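D-glycero-D-manno-heptose 1-phosphate kinase (Bacteroides thetaiotaomicron, PDB 3K85) is a GHMP-family kinase that probably transfers a phosphate group from ATP to a phosphorylated heptose sugar. Local coordinates at residues A[34-39]-A[161-166]; A[8-13]-A[103-108]; A[119-124]-A[138-143]. All blocks are in the same frame, centred on the assembly; numbering follows the deposited sequence.

Interaction 1. Residues A[34-39]-A[161-166]; sequences NATINL and QYAAAF
A chi1 of 57° at N34 puts CG between the backbone N and the carbonyl carbon, and a chi1 of 47° at T36 does the same for OG1, which turns the methyl CG2 of T36 beside its own backbone N. With these settings an amide and a methyl both meet A163 of the helix. N34 presents its amide nitrogen first, ND2 lying 3.8 Å from CB of A163, while OD1 of N34 follows at 4.1 Å from the same CB. T36 meets the backbone of the same residue: its CG2 comes 3.3 Å from the carbonyl oxygen of A163, a methyl against a polar atom with no hydrogen bond, and CG2 of T36 stands 4.3 Å from CB of A163. Strand alternation explains the pairing, since N34 and T36 direct their CB atoms at the helix and A35 between them directs its own away. The CA atoms of T36 and A163 are 6.5 Å apart, a close strand-to-helix approach consistent with a side chain of one methyl at the meeting point.

No hydrogen bond crosses between 34-39 and 161-166, yet ND2 of N34 and OG1 of T36 have partners nearby. ND2 of N34 is hydrogen-bonded to OE1 of Q159, one helical turn before A163. OG1 of T36 is gripped twice, by the carbonyl oxygen of I332 and the backbone N of G168, and this double hold would fix the rotation that aims CG2 at the helix. The contact is buried near the centre of the chain. Strand 30-37 runs between strands 4-15 and 169-175 in the mixed sheet, R11 also reaching A163, while helix 159-166 turns A164 and A165 to helix 115-131, and A165 and F166 to helix 137-151.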
ATOM      1  N   ASN A  34      10.486  -0.164   5.835  1.00 26.82           N
ATOM      2  CA  ASN A  34      10.751   1.033   6.624  1.00 25.52           C
ATOM      3  C   ASN A  34       9.541   1.967   6.605  1.00 23.57           C
ATOM      4  O   ASN A  34       8.594   1.788   5.829  1.00 19.09           O
ATOM      5  CB  ASN A  34      12.004   1.767   6.117  1.00 24.17           C
ATOM      6  CG  ASN A  34      11.908   2.158   4.657  1.00 26.06           C
ATOM      7  OD1 ASN A  34      10.818   2.362   4.124  1.00 24.88           O
ATOM      8  ND2 ASN A  34      13.064   2.276   4.000  1.00 28.16           N
ATOM      9  N   ALA A  35       9.586   2.981   7.452  1.00 23.03           N
ATOM     10  CA  ALA A  35       8.464   3.904   7.560  1.00 23.49           C
ATOM     11  C   ALA A  35       8.936   5.275   7.982  1.00 21.77           C
ATOM     12  O   ALA A  35       9.728   5.394   8.912  1.00 24.08           O
ATOM     13  CB  ALA A  35       7.468   3.364   8.578  1.00 19.27           C
ATOM     14  N   THR A  36       8.441   6.307   7.311  1.00 19.59           N
ATOM     15  CA  THR A  36       8.823   7.663   7.645  1.00 19.27           C
ATOM     16  C   THR A  36       8.137   8.124   8.935  1.00 20.85           C
ATOM     17  O   THR A  36       7.067   7.635   9.285  1.00 20.20           O
ATOM     18  CB  THR A  36       8.484   8.607   6.505  1.00 17.68           C
ATOM     19  OG1 THR A  36       7.151   8.346   6.059  1.00 18.70           O
ATOM     20  CG2 THR A  36       9.465   8.407   5.351  1.00 16.05           C
ATOM     21  N   ILE A  37       8.780   9.053   9.636  1.00 22.11           N
ATOM     22  CA  ILE A  37       8.276   9.581  10.903  1.00 26.61           C
ATOM     23  C   ILE A  37       8.221  11.113  10.896  1.00 26.63           C
ATOM     24  O   ILE A  37       8.856  11.752  10.059  1.00 27.07           O
ATOM     25  CB  ILE A  37       9.167   9.116  12.076  1.00 27.74           C
ATOM     26  CG1 ILE A  37      10.596   9.636  11.891  1.00 28.57           C
ATOM     27  CG2 ILE A  37       9.166   7.596  12.155  1.00 27.45           C
ATOM     28  CD1 ILE A  37      11.520   9.272  13.051  1.00 29.48           C
ATOM     29  N   ASN A  38       7.483  11.697  11.841  1.00 26.82           N
ATOM     30  CA  ASN A  38       7.323  13.149  11.903  1.00 27.98           C
ATOM     31  C   ASN A  38       8.527  14.024  12.259  1.00 28.17           C
ATOM     32  O   ASN A  38       8.362  15.090  12.864  1.00 29.54           O
ATOM     33  CB  ASN A  38       6.154  13.508  12.827  1.00 29.06           C
ATOM     34  CG  ASN A  38       6.326  12.964  14.225  1.00 31.01           C
ATOM     35  OD1 ASN A  38       7.281  12.234  14.513  1.00 32.08           O
ATOM     36  ND2 ASN A  38       5.391  13.299  15.104  1.00 31.16           N
ATOM     37  N   LEU A  39       9.726  13.586  11.889  1.00 27.53           N
ATOM     38  CA  LEU A  39      10.942  14.375  12.106  1.00 29.66           C
ATOM     39  C   LEU A  39      11.392  14.705  10.685  1.00 29.40           C
ATOM     40  O   LEU A  39      11.636  13.803   9.885  1.00 30.07           O
ATOM     41  CB  LEU A  39      11.999  13.558  12.857  1.00 31.65           C
ATOM     42  CG  LEU A  39      11.897  13.637  14.387  1.00 33.23           C
ATOM     43  CD1 LEU A  39      10.440  13.562  14.833  1.00 35.30           C
ATOM     44  CD2 LEU A  39      12.694  12.511  15.003  1.00 33.25           C
ATOM     45  N   GLN A 161      17.082   7.184   0.603  1.00 29.48           N
ATOM     46  CA  GLN A 161      16.613   8.098  -0.432  1.00 30.02           C
ATOM     47  C   GLN A 161      15.153   7.834  -0.809  1.00 28.68           C
ATOM     48  O   GLN A 161      14.350   8.761  -0.940  1.00 27.09           O
ATOM     49  CB  GLN A 161      17.484   7.998  -1.693  1.00 30.74           C
ATOM     50  CG  GLN A 161      18.877   8.613  -1.562  1.00 30.19           C
ATOM     51  CD  GLN A 161      19.883   7.691  -0.889  1.00 28.34           C
ATOM     52  OE1 GLN A 161      19.528   6.672  -0.301  1.00 24.96           O
ATOM     53  NE2 GLN A 161      21.157   8.059  -0.975  1.00 33.74           N
ATOM     54  N   TYR A 162      14.813   6.561  -0.969  1.00 27.28           N
ATOM     55  CA  TYR A 162      13.461   6.189  -1.367  1.00 25.76           C
ATOM     56  C   TYR A 162      12.419   6.450  -0.289  1.00 24.71           C
ATOM     57  O   TYR A 162      11.296   6.875  -0.595  1.00 21.83           O
ATOM     58  CB  TYR A 162      13.437   4.717  -1.798  1.00 25.44           C
ATOM     59  CG  TYR A 162      14.074   4.481  -3.149  1.00 22.87           C
ATOM     60  CD1 TYR A 162      13.310   4.534  -4.314  1.00 24.21           C
ATOM     61  CD2 TYR A 162      15.450   4.287  -3.272  1.00 23.44           C
ATOM     62  CE1 TYR A 162      13.898   4.408  -5.572  1.00 24.02           C
ATOM     63  CE2 TYR A 162      16.053   4.164  -4.536  1.00 24.57           C
ATOM     64  CZ  TYR A 162      15.270   4.231  -5.676  1.00 26.12           C
ATOM     65  OH  TYR A 162      15.852   4.180  -6.929  1.00 28.15           O
ATOM     66  N   ALA A 163      12.776   6.200   0.970  1.00 23.14           N
ATOM     67  CA  ALA A 163      11.837   6.430   2.058  1.00 21.99           C
ATOM     68  C   ALA A 163      11.468   7.917   2.089  1.00 21.98           C
ATOM     69  O   ALA A 163      10.291   8.284   2.129  1.00 20.79           O
ATOM     70  CB  ALA A 163      12.448   6.005   3.381  1.00 22.08           C
ATOM     71  N   ALA A 164      12.474   8.776   2.023  1.00 19.42           N
ATOM     72  CA  ALA A 164      12.232  10.209   2.071  1.00 18.44           C
ATOM     73  C   ALA A 164      11.308  10.715   0.971  1.00 19.12           C
ATOM     74  O   ALA A 164      10.404  11.513   1.235  1.00 19.24           O
ATOM     75  CB  ALA A 164      13.560  10.962   2.022  1.00 16.20           C
ATOM     76  N   ALA A 165      11.528  10.258  -0.259  1.00 19.43           N
ATOM     77  CA  ALA A 165      10.718  10.707  -1.386  1.00 21.53           C
ATOM     78  C   ALA A 165       9.325  10.082  -1.478  1.00 22.44           C
ATOM     79  O   ALA A 165       8.379  10.733  -1.937  1.00 22.70           O
ATOM     80  CB  ALA A 165      11.484  10.476  -2.708  1.00 20.35           C
ATOM     81  N   PHE A 166       9.203   8.828  -1.049  1.00 24.21           N
ATOM     82  CA  PHE A 166       7.926   8.117  -1.112  1.00 23.88           C
ATOM     83  C   PHE A 166       7.002   8.317   0.083  1.00 23.10           C
ATOM     84  O   PHE A 166       5.817   8.581  -0.112  1.00 23.42           O
ATOM     85  CB  PHE A 166       8.176   6.626  -1.357  1.00 21.05           C
ATOM     86  CG  PHE A 166       8.557   6.314  -2.779  1.00 24.88           C
ATOM     87  CD1 PHE A 166       7.596   5.878  -3.698  1.00 23.51           C
ATOM     88  CD2 PHE A 166       9.874   6.492  -3.216  1.00 22.31           C
ATOM     89  CE1 PHE A 166       7.943   5.618  -5.031  1.00 23.96           C
ATOM     90  CE2 PHE A 166      10.231   6.237  -4.542  1.00 22.78           C
ATOM     91  CZ  PHE A 166       9.262   5.798  -5.455  1.00 23.93           C
TER

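Interaction 2. Residues A[8-13]-A[103-108]; sequences APLRLG and TYNDAP
L10 drives one branch of its side chain into A107: CD1 of L10 lies 3.5 Å from CB of A107, shorter than the usual separation of two carbons, and this methyl pair is the tight part of the contact. Beside it the fit is looser. The side chains of L10 and N105 cross at a slant, and both CD1 and CD2 of L10 stay 4.1 Å from OD1 of N105, so the amide oxygen lies over the fork of the leucine rather than against one methyl. L10 and A107 are buried, whereas N105 and D106 retain partial exposure.

The amide of N105 is held by its own chain. With chi1 at -157°, CG stands anti to the backbone N, and OD1 of N105 accepts from the backbone N of A107 at 2.9 Å, an Asx turn. The donor sits in the carbonyl plane, on a lone pair, although the N-H...O angle of 142° is well short of straight. ND2 of N105 is buried here without a partner in the model. A leucine here would probably cost the turn its side-chain acceptor, leaving the N-H of A107 without that mate and the methyl of A107 less firmly set against L10.

In the mixed sheet, strand 39-47 separates strands 4-15 and 99-105, and the contact bridges it: L10 packs on L39 and N105 on A41, with T118 and T115 of helix 115-131 covering them.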
ATOM      1  N   ALA A   8      10.999  16.995   4.032  1.00 27.69           N
ATOM      2  CA  ALA A   8      11.033  15.553   3.823  1.00 26.91           C
ATOM      3  C   ALA A   8      11.171  14.890   5.175  1.00 26.06           C
ATOM      4  O   ALA A   8      11.852  15.405   6.058  1.00 26.54           O
ATOM      5  CB  ALA A   8      12.213  15.172   2.919  1.00 23.98           C
ATOM      6  N   PRO A   9      10.532  13.730   5.358  1.00 24.35           N
ATOM      7  CA  PRO A   9      10.620  13.042   6.643  1.00 24.77           C
ATOM      8  C   PRO A   9      11.798  12.084   6.764  1.00 25.23           C
ATOM      9  O   PRO A   9      12.358  11.624   5.769  1.00 26.15           O
ATOM     10  CB  PRO A   9       9.280  12.319   6.725  1.00 23.60           C
ATOM     11  CG  PRO A   9       9.079  11.884   5.304  1.00 22.57           C
ATOM     12  CD  PRO A   9       9.498  13.118   4.501  1.00 24.73           C
ATOM     13  N   LEU A  10      12.173  11.799   8.006  1.00 28.44           N
ATOM     14  CA  LEU A  10      13.254  10.873   8.295  1.00 31.53           C
ATOM     15  C   LEU A  10      12.524   9.549   8.407  1.00 32.26           C
ATOM     16  O   LEU A  10      11.307   9.510   8.262  1.00 32.75           O
ATOM     17  CB  LEU A  10      13.945  11.230   9.615  1.00 32.86           C
ATOM     18  CG  LEU A  10      14.659  12.589   9.673  1.00 35.98           C
ATOM     19  CD1 LEU A  10      15.033  12.891  11.112  1.00 36.62           C
ATOM     20  CD2 LEU A  10      15.907  12.585   8.789  1.00 36.32           C
ATOM     21  N   ARG A  11      13.240   8.469   8.672  1.00 34.41           N
ATOM     22  CA  ARG A  11      12.579   7.183   8.737  1.00 34.69           C
ATOM     23  C   ARG A  11      13.156   6.239   9.765  1.00 32.92           C
ATOM     24  O   ARG A  11      14.248   6.442  10.264  1.00 33.29           O
ATOM     25  CB  ARG A  11      12.641   6.530   7.357  1.00 37.63           C
ATOM     26  CG  ARG A  11      14.060   6.302   6.846  1.00 40.90           C
ATOM     27  CD  ARG A  11      14.710   5.128   7.564  1.00 44.36           C
ATOM     28  NE  ARG A  11      16.104   4.922   7.185  1.00 45.76           N
ATOM     29  CZ  ARG A  11      17.088   4.770   8.067  1.00 47.79           C
ATOM     30  NH1 ARG A  11      16.818   4.811   9.364  1.00 46.80           N
ATOM     31  NH2 ARG A  11      18.331   4.565   7.658  1.00 47.61           N
ATOM     32  N   LEU A  12      12.394   5.197  10.063  1.00 33.85           N
ATOM     33  CA  LEU A  12      12.796   4.166  10.999  1.00 33.62           C
ATOM     34  C   LEU A  12      13.023   2.929  10.150  1.00 36.84           C
ATOM     35  O   LEU A  12      12.195   2.599   9.297  1.00 35.94           O
ATOM     36  CB  LEU A  12      11.679   3.878  11.990  1.00 32.41           C
ATOM     37  CG  LEU A  12      11.895   4.237  13.451  1.00 32.46           C
ATOM     38  CD1 LEU A  12      12.667   5.540  13.581  1.00 30.96           C
ATOM     39  CD2 LEU A  12      10.528   4.343  14.113  1.00 32.97           C
ATOM     40  N   GLY A  13      14.150   2.259  10.377  1.00 38.36           N
ATOM     41  CA  GLY A  13      14.445   1.049   9.637  1.00 38.71           C
ATOM     42  C   GLY A  13      13.795  -0.082  10.401  1.00 38.44           C
ATOM     43  O   GLY A  13      14.347  -0.574  11.386  1.00 40.98           O
ATOM     44  N   THR A 103      18.266  26.144   5.295  1.00 36.20           N
ATOM     45  CA  THR A 103      18.175  24.727   5.555  1.00 36.82           C
ATOM     46  C   THR A 103      18.363  24.315   7.006  1.00 37.02           C
ATOM     47  O   THR A 103      19.251  24.821   7.683  1.00 38.24           O
ATOM     48  CB  THR A 103      19.238  23.993   4.698  1.00 37.06           C
ATOM     49  OG1 THR A 103      18.843  24.001   3.322  1.00 39.74           O
ATOM     50  CG2 THR A 103      19.391  22.589   5.137  1.00 38.46           C
ATOM     51  N   TYR A 104      17.525  23.398   7.480  1.00 36.68           N
ATOM     52  CA  TYR A 104      17.669  22.870   8.832  1.00 38.35           C
ATOM     53  C   TYR A 104      16.988  21.513   8.951  1.00 37.27           C
ATOM     54  O   TYR A 104      16.070  21.206   8.202  1.00 35.05           O
ATOM     55  CB  TYR A 104      17.188  23.875   9.903  1.00 41.20           C
ATOM     56  CG  TYR A 104      15.704  24.033  10.107  1.00 43.95           C
ATOM     57  CD1 TYR A 104      15.005  23.192  10.978  1.00 45.58           C
ATOM     58  CD2 TYR A 104      14.999  25.051   9.457  1.00 45.48           C
ATOM     59  CE1 TYR A 104      13.628  23.360  11.200  1.00 46.73           C
ATOM     60  CE2 TYR A 104      13.624  25.229   9.668  1.00 47.20           C
ATOM     61  CZ  TYR A 104      12.944  24.379  10.539  1.00 46.15           C
ATOM     62  OH  TYR A 104      11.584  24.539  10.723  1.00 44.55           O
ATOM     63  N   ASN A 105      17.483  20.703   9.879  1.00 39.21           N
ATOM     64  CA  ASN A 105      17.004  19.346  10.102  1.00 41.72           C
ATOM     65  C   ASN A 105      16.585  19.182  11.563  1.00 43.47           C
ATOM     66  O   ASN A 105      17.005  19.956  12.415  1.00 42.77           O
ATOM     67  CB  ASN A 105      18.144  18.373   9.763  1.00 44.42           C
ATOM     68  CG  ASN A 105      17.656  16.980   9.411  1.00 48.13           C
ATOM     69  OD1 ASN A 105      17.204  16.228  10.277  1.00 49.72           O
ATOM     70  ND2 ASN A 105      17.744  16.626   8.127  1.00 48.82           N
ATOM     71  N   ASP A 106      15.743  18.188  11.845  1.00 47.06           N
ATOM     72  CA  ASP A 106      15.289  17.932  13.215  1.00 50.19           C
ATOM     73  C   ASP A 106      16.147  16.855  13.868  1.00 52.31           C
ATOM     74  O   ASP A 106      15.885  16.452  15.001  1.00 52.51           O
ATOM     75  CB  ASP A 106      13.821  17.477  13.252  1.00 49.13           C
ATOM     76  CG  ASP A 106      12.846  18.596  12.935  1.00 50.35           C
ATOM     77  OD1 ASP A 106      13.140  19.760  13.281  1.00 50.57           O
ATOM     78  OD2 ASP A 106      11.776  18.306  12.356  1.00 48.64           O
ATOM     79  N   ALA A 107      17.162  16.384  13.150  1.00 55.16           N
ATOM     80  CA  ALA A 107      18.054  15.354  13.679  1.00 59.14           C
ATOM     81  C   ALA A 107      19.509  15.586  13.257  1.00 62.41           C
ATOM     82  O   ALA A 107      19.790  15.946  12.106  1.00 61.69           O
ATOM     83  CB  ALA A 107      17.590  13.980  13.222  1.00 57.71           C
ATOM     84  N   PRO A 108      20.457  15.377  14.193  1.00 65.25           N
ATOM     85  CA  PRO A 108      21.902  15.550  13.984  1.00 67.28           C
ATOM     86  C   PRO A 108      22.562  14.674  12.901  1.00 69.47           C
ATOM     87  O   PRO A 108      21.917  13.819  12.289  1.00 68.32           O
ATOM     88  CB  PRO A 108      22.479  15.303  15.381  1.00 66.86           C
ATOM     89  CG  PRO A 108      21.495  14.343  15.988  1.00 66.08           C
ATOM     90  CD  PRO A 108      20.178  14.939  15.573  1.00 65.13           C
TER

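Interaction 3. Residues A[119-124]-A[138-143]; sequences MVVCIL and YETSRL
V121 and L124 of one helix pack on T140 and L143 of the next in a buried helix-helix contact within the GHMP kinase N-terminal region, among helices lying against the mixed sheet. The axes of 119-124 and 138-143 approach to 9.8 Å and their N-to-C directions differ by 127°, a steeply inclined crossing, nearer antiparallel than parallel. The CA atoms of V121 and T140 mark the nearest backbone approach.

Two meetings carry the interface. At the first, V121 and T140 cross at about a right angle, CG1 of V121 lying 4.1 Å from CG2 of T140. The chi1 of -68° at T140 explains this: CG2 stands anti to the backbone N and faces the other helix, while OG1 turns to hydrogen-bond the carbonyl oxygen of G136, four residues earlier. At the second, the leucines meet branch to branch, CD2 of L124 3.7 Å from CD2 of L143. The other branch of L124 touches the backbone of the second helix, its CD1 3.8 Å from the carbonyl oxygen of T140. L135 also packs on T140 and L143, and A164 of helix 159-166 on V121.

Methyl groups make the side-chain contacts across the interface, and no hydrogen bond crosses. The side chain of T140 takes part through its methyl, its hydroxyl being bonded just before the helix, which suggests that close fit and exclusion of water, rather than directed polar bonds, hold 119-124 and 138-143 together.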
HETATM    1  N   MSE A 119      17.652  15.076   3.679  1.00 27.20           N
HETATM    2  CA  MSE A 119      17.925  16.471   3.321  1.00 27.36           C
HETATM    3  C   MSE A 119      18.170  16.681   1.828  1.00 24.08           C
HETATM    4  O   MSE A 119      17.727  17.691   1.255  1.00 21.82           O
HETATM    5  CB  MSE A 119      19.111  17.022   4.122  1.00 31.44           C
HETATM    6  CG  MSE A 119      19.509  18.449   3.721  1.00 38.26           C
HETATM    7 SE   MSE A 119      18.079  19.778   3.893  1.00 50.15          SE
HETATM    8  CE  MSE A 119      18.005  19.787   5.838  1.00 43.29           C
ATOM      9  N   VAL A 120      18.889  15.751   1.201  1.00 23.80           N
ATOM     10  CA  VAL A 120      19.149  15.842  -0.241  1.00 23.14           C
ATOM     11  C   VAL A 120      17.797  15.796  -0.975  1.00 22.64           C
ATOM     12  O   VAL A 120      17.543  16.588  -1.884  1.00 26.24           O
ATOM     13  CB  VAL A 120      20.038  14.663  -0.736  1.00 26.36           C
ATOM     14  CG1 VAL A 120      20.073  14.636  -2.264  1.00 24.59           C
ATOM     15  CG2 VAL A 120      21.451  14.808  -0.186  1.00 25.20           C
ATOM     16  N   VAL A 121      16.922  14.883  -0.564  1.00 20.22           N
ATOM     17  CA  VAL A 121      15.601  14.786  -1.179  1.00 21.62           C
ATOM     18  C   VAL A 121      14.857  16.103  -0.984  1.00 22.08           C
ATOM     19  O   VAL A 121      14.305  16.664  -1.923  1.00 22.30           O
ATOM     20  CB  VAL A 121      14.761  13.636  -0.553  1.00 23.44           C
ATOM     21  CG1 VAL A 121      13.325  13.631  -1.141  1.00 20.01           C
ATOM     22  CG2 VAL A 121      15.463  12.294  -0.803  1.00 21.91           C
ATOM     23  N   CYS A 122      14.855  16.601   0.245  1.00 23.38           N
ATOM     24  CA  CYS A 122      14.189  17.856   0.549  1.00 24.47           C
ATOM     25  C   CYS A 122      14.704  18.974  -0.352  1.00 23.48           C
ATOM     26  O   CYS A 122      13.929  19.700  -0.967  1.00 20.37           O
ATOM     27  CB  CYS A 122      14.413  18.228   2.025  1.00 27.80           C
ATOM     28  SG  CYS A 122      13.595  19.756   2.494  1.00 33.02           S
ATOM     29  N   ILE A 123      16.024  19.115  -0.435  1.00 25.89           N
ATOM     30  CA  ILE A 123      16.597  20.157  -1.280  1.00 25.31           C
ATOM     31  C   ILE A 123      16.156  19.954  -2.725  1.00 24.67           C
ATOM     32  O   ILE A 123      15.771  20.914  -3.404  1.00 25.14           O
ATOM     33  CB  ILE A 123      18.137  20.160  -1.199  1.00 27.29           C
ATOM     34  CG1 ILE A 123      18.575  20.466   0.236  1.00 26.65           C
ATOM     35  CG2 ILE A 123      18.703  21.187  -2.156  1.00 26.58           C
ATOM     36  CD1 ILE A 123      20.066  20.341   0.447  1.00 31.80           C
ATOM     37  N   LEU A 124      16.205  18.710  -3.194  1.00 25.07           N
ATOM     38  CA  LEU A 124      15.778  18.397  -4.559  1.00 25.43           C
ATOM     39  C   LEU A 124      14.336  18.841  -4.772  1.00 23.49           C
ATOM     40  O   LEU A 124      13.992  19.462  -5.784  1.00 20.92           O
ATOM     41  CB  LEU A 124      15.897  16.894  -4.819  1.00 25.95           C
ATOM     42  CG  LEU A 124      17.197  16.491  -5.517  1.00 28.20           C
ATOM     43  CD1 LEU A 124      17.369  14.984  -5.501  1.00 29.42           C
ATOM     44  CD2 LEU A 124      17.169  17.020  -6.944  1.00 27.86           C
ATOM     45  N   TYR A 138      10.237   8.032  -8.217  1.00 28.29           N
ATOM     46  CA  TYR A 138      11.354   7.204  -8.645  1.00 27.61           C
ATOM     47  C   TYR A 138      12.567   7.994  -9.111  1.00 26.08           C
ATOM     48  O   TYR A 138      13.672   7.723  -8.673  1.00 28.06           O
ATOM     49  CB  TYR A 138      10.904   6.205  -9.719  1.00 25.51           C
ATOM     50  CG  TYR A 138      10.259   4.970  -9.121  1.00 22.84           C
ATOM     51  CD1 TYR A 138      11.038   3.974  -8.533  1.00 21.10           C
ATOM     52  CD2 TYR A 138       8.867   4.817  -9.108  1.00 21.52           C
ATOM     53  CE1 TYR A 138      10.445   2.837  -7.940  1.00 21.98           C
ATOM     54  CE2 TYR A 138       8.259   3.688  -8.524  1.00 21.64           C
ATOM     55  CZ  TYR A 138       9.052   2.702  -7.946  1.00 23.31           C
ATOM     56  OH  TYR A 138       8.461   1.574  -7.413  1.00 23.16           O
ATOM     57  N   GLU A 139      12.363   8.977  -9.979  1.00 28.14           N
ATOM     58  CA  GLU A 139      13.467   9.794 -10.483  1.00 28.95           C
ATOM     59  C   GLU A 139      14.184  10.580  -9.377  1.00 28.63           C
ATOM     60  O   GLU A 139      15.404  10.694  -9.388  1.00 25.07           O
ATOM     61  CB  GLU A 139      12.968  10.782 -11.533  1.00 30.20           C
ATOM     62  CG  GLU A 139      12.376  10.157 -12.788  1.00 37.08           C
ATOM     63  CD  GLU A 139      11.024   9.490 -12.543  1.00 40.45           C
ATOM     64  OE1 GLU A 139      10.358   9.825 -11.533  1.00 39.75           O
ATOM     65  OE2 GLU A 139      10.622   8.644 -13.377  1.00 42.05           O
ATOM     66  N   THR A 140      13.415  11.120  -8.432  1.00 27.77           N
ATOM     67  CA  THR A 140      13.971  11.901  -7.332  1.00 27.65           C
ATOM     68  C   THR A 140      14.845  11.060  -6.409  1.00 29.24           C
ATOM     69  O   THR A 140      15.933  11.481  -6.008  1.00 29.28           O
ATOM     70  CB  THR A 140      12.845  12.560  -6.520  1.00 26.43           C
ATOM     71  OG1 THR A 140      12.217  13.553  -7.333  1.00 23.42           O
ATOM     72  CG2 THR A 140      13.375  13.211  -5.258  1.00 23.60           C
ATOM     73  N   SER A 141      14.374   9.871  -6.073  1.00 30.18           N
ATOM     74  CA  SER A 141      15.136   8.993  -5.207  1.00 32.91           C
ATOM     75  C   SER A 141      16.456   8.631  -5.869  1.00 34.90           C
ATOM     76  O   SER A 141      17.521   8.755  -5.273  1.00 35.48           O
ATOM     77  CB  SER A 141      14.346   7.721  -4.926  1.00 31.36           C
ATOM     78  OG  SER A 141      13.045   8.044  -4.477  1.00 33.18           O
ATOM     79  N   ARG A 142      16.374   8.176  -7.110  1.00 37.57           N
ATOM     80  CA  ARG A 142      17.548   7.773  -7.874  1.00 38.29           C
ATOM     81  C   ARG A 142      18.533   8.938  -8.035  1.00 36.24           C
ATOM     82  O   ARG A 142      19.742   8.774  -7.857  1.00 35.06           O
ATOM     83  CB  ARG A 142      17.068   7.227  -9.228  1.00 42.86           C
ATOM     84  CG  ARG A 142      18.033   7.291 -10.400  1.00 51.48           C
ATOM     85  CD  ARG A 142      17.210   7.156 -11.689  1.00 57.30           C
ATOM     86  NE  ARG A 142      17.976   7.341 -12.922  1.00 61.87           N
ATOM     87  CZ  ARG A 142      17.432   7.333 -14.139  1.00 64.92           C
ATOM     88  NH1 ARG A 142      16.121   7.151 -14.279  1.00 65.70           N
ATOM     89  NH2 ARG A 142      18.193   7.499 -15.218  1.00 65.47           N
ATOM     90  N   LEU A 143      18.021  10.117  -8.362  1.00 33.89           N
ATOM     91  CA  LEU A 143      18.894  11.268  -8.517  1.00 34.06           C
ATOM     92  C   LEU A 143      19.568  11.614  -7.191  1.00 35.46           C
ATOM     93  O   LEU A 143      20.721  12.046  -7.168  1.00 36.28           O
ATOM     94  CB  LEU A 143      18.113  12.479  -9.019  1.00 32.16           C
ATOM     95  CG  LEU A 143      18.951  13.752  -9.157  1.00 33.92           C
ATOM     96  CD1 LEU A 143      20.185  13.494 -10.035  1.00 33.95           C
ATOM     97  CD2 LEU A 143      18.093  14.838  -9.760  1.00 34.52           C
TER

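In the fold
All three contacts are buried; the centres of interactions 1 and 2 lie about 5 and 6 Å from the centre of the chain, that of interaction 3 about 11 Å. The first two share the mixed sheet, where strands 30-37 and 4-15 are neighbours and the L39 carbonyl probably bonds the L10 amide. Interaction 3 belongs to the helical layer and reaches the others through A164 on V121 and through selenomethionine M119 on T103. Chemistry follows place: strand meets helix in interaction 1 with polar groups bonded to surrounding residues, strand meets a strand end and the loop after it in interaction 2 beside a self-bonded amide, and helix meets helix in interaction 3 mainly through hydrocarbon side chains.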